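Side-chain contact in maltose operon transcriptional repressor (Staphylococcus aureus subsp. aureus Mu50, PDB 3HCW), which probably binds operator DNA and represses the maltose operon, its C-terminal fragment having the two-lobed fold of periplasmic binding proteins, consistent with sensing a small effector: residues A[149-152]-A[153-157]. Residues are numbered along the deposited sequence; the frame is centred on the assembly and turned at random.
Sequences RIQG and FETVA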
loop_
_atom_site.group_PDB
_atom_site.type_symbol
_atom_site.label_atom_id
_atom_site.label_comp_id
_atom_site.label_asym_id
_atom_site.label_seq_id
_atom_site.Cartn_x
_atom_site.Cartn_y
_atom_site.Cartn_z
ATOM N N ARG A 149 -11.746 -12.543 15.370
ATOM C CA ARG A 149 -10.324 -12.621 15.724
ATOM C C ARG A 149 -10.085 -12.464 17.230
ATOM O O ARG A 149 -9.230 -13.148 17.790
ATOM C CB ARG A 149 -9.476 -11.647 14.887
ATOM C CG ARG A 149 -9.401 -12.045 13.398
ATOM C CD ARG A 149 -8.575 -11.075 12.557
ATOM N NE ARG A 149 -8.701 -11.372 11.126
ATOM C CZ ARG A 149 -8.355 -10.547 10.135
ATOM N NH1 ARG A 149 -7.855 -9.347 10.393
ATOM N NH2 ARG A 149 -8.535 -10.918 8.871
ATOM N N ILE A 150 -10.850 -11.582 17.879
ATOM C CA ILE A 150 -10.877 -11.513 19.345
ATOM C C ILE A 150 -11.307 -12.853 19.963
ATOM O O ILE A 150 -10.624 -13.373 20.851
ATOM C CB ILE A 150 -11.734 -10.301 19.863
ATOM C CG1 ILE A 150 -11.019 -8.982 19.533
ATOM C CG2 ILE A 150 -11.987 -10.384 21.372
ATOM C CD1 ILE A 150 -11.857 -7.745 19.648
ATOM N N GLN A 151 -12.414 -13.423 19.482
ATOM C CA GLN A 151 -12.891 -14.719 19.985
ATOM C C GLN A 151 -11.848 -15.859 19.892
ATOM O O GLN A 151 -11.677 -16.624 20.838
ATOM C CB GLN A 151 -14.189 -15.133 19.286
ATOM C CG GLN A 151 -14.813 -16.446 19.806
ATOM C CD GLN A 151 -15.104 -16.411 21.296
ATOM O OE1 GLN A 151 -16.029 -15.729 21.744
ATOM N NE2 GLN A 151 -14.312 -17.152 22.076
ATOM N N GLY A 152 -11.150 -15.958 18.766
ATOM C CA GLY A 152 -10.127 -16.987 18.599
ATOM C C GLY A 152 -8.944 -16.782 19.528
ATOM O O GLY A 152 -8.331 -17.742 20.000
ATOM N N PHE A 153 -8.632 -15.516 19.787
ATOM C CA PHE A 153 -7.525 -15.129 20.649
ATOM C C PHE A 153 -7.826 -15.498 22.099
ATOM O O PHE A 153 -7.002 -16.134 22.774
ATOM C CB PHE A 153 -7.296 -13.614 20.512
ATOM C CG PHE A 153 -6.396 -13.016 21.563
ATOM C CD1 PHE A 153 -5.015 -13.073 21.423
ATOM C CD2 PHE A 153 -6.937 -12.361 22.674
ATOM C CE1 PHE A 153 -4.179 -12.498 22.385
ATOM C CE2 PHE A 153 -6.121 -11.794 23.628
ATOM C CZ PHE A 153 -4.739 -11.855 23.481
ATOM N N GLU A 154 -9.003 -15.069 22.559
ATOM C CA GLU A 154 -9.491 -15.317 23.907
ATOM C C GLU A 154 -9.637 -16.806 24.205
ATOM O O GLU A 154 -9.435 -17.231 25.337
ATOM C CB GLU A 154 -10.858 -14.648 24.103
ATOM C CG GLU A 154 -10.839 -13.136 24.225
ATOM C CD GLU A 154 -12.200 -12.586 24.635
ATOM O OE1 GLU A 154 -13.207 -12.958 24.000
ATOM O OE2 GLU A 154 -12.271 -11.795 25.597
ATOM N N THR A 155 -10.025 -17.586 23.198
ATOM C CA THR A 155 -10.200 -19.030 23.375
ATOM C C THR A 155 -8.874 -19.767 23.578
ATOM O O THR A 155 -8.780 -20.577 24.492
ATOM C CB THR A 155 -11.011 -19.663 22.230
ATOM O OG1 THR A 155 -12.332 -19.112 22.221
ATOM C CG2 THR A 155 -11.133 -21.162 22.416
ATOM N N VAL A 156 -7.852 -19.473 22.770
ATOM C CA VAL A 156 -6.545 -20.144 22.936
ATOM C C VAL A 156 -5.853 -19.685 24.223
ATOM O O VAL A 156 -5.262 -20.492 24.952
ATOM C CB VAL A 156 -5.631 -19.966 21.704
ATOM C CG1 VAL A 156 -4.224 -20.467 21.970
ATOM C CG2 VAL A 156 -6.194 -20.724 20.555
ATOM N N ALA A 157 -5.986 -18.397 24.522
ATOM C CA ALA A 157 -5.475 -17.834 25.761
ATOM C C ALA A 157 -6.130 -18.452 26.994
ATOM O O ALA A 157 -5.443 -18.726 27.975
ATOM C CB ALA A 157 -5.626 -16.322 25.767
#
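Gln151 reaches one turn forward along helix 144-159 and donates from its amide to the hydroxyl of Thr155, NE2 to OG1 2.8 Å. CG leaves anti to the backbone N of Gln151 (chi1 -177°), and a bend at chi2 (57°) then swings the amide along the helix. The hydroxyl oxygen lies almost in the amide plane, although the N-H itself is bent away from a straight line. Thr155 OG1 stands beside its own backbone N and therefore faces the preceding turn, where it also comes within 2.9 Å of Gln151 O; that carbonyl accepts the Thr155 N-H. Ile150 and Glu154, also one turn apart, lie side by side pointing the same way. The extended Glu154 chain brings its CG to 3.4 Å from Ile150 O and its OE1 to 3.9 Å from the Ile150 CG2 methyl, a van der Waals contact of a carboxylate with an aliphatic branch. The nearly straight Glu154 N to Ile150 O bond, 2.9 Å, joins their backbones. Phe153 carries its ring off the helix with CG anti to the backbone N (chi1 167°); CB lies 3.4 Å from both Arg149 O and Ile150 O, and Ile150 O sits at the ring edge, near its plane. Gly152 has no side chain, and its carbonyl receives a weak hydrogen bond from Val156 N. The guanidinium of Arg149 heads away from this turn: NE bonds to Asn115, and NH1 to a glycerol probably derived from the crystallisation liquor. The whole segment belongs to the beta-alpha-beta unit of strand 133-139, helix 144-159 and strand 163-169. The ring of Phe153 meets that of Phe136 at a steep tilt, Glu154 and Ala157 touch Tyr164 of strand 163-169, and Val156 lies against helix 115-129.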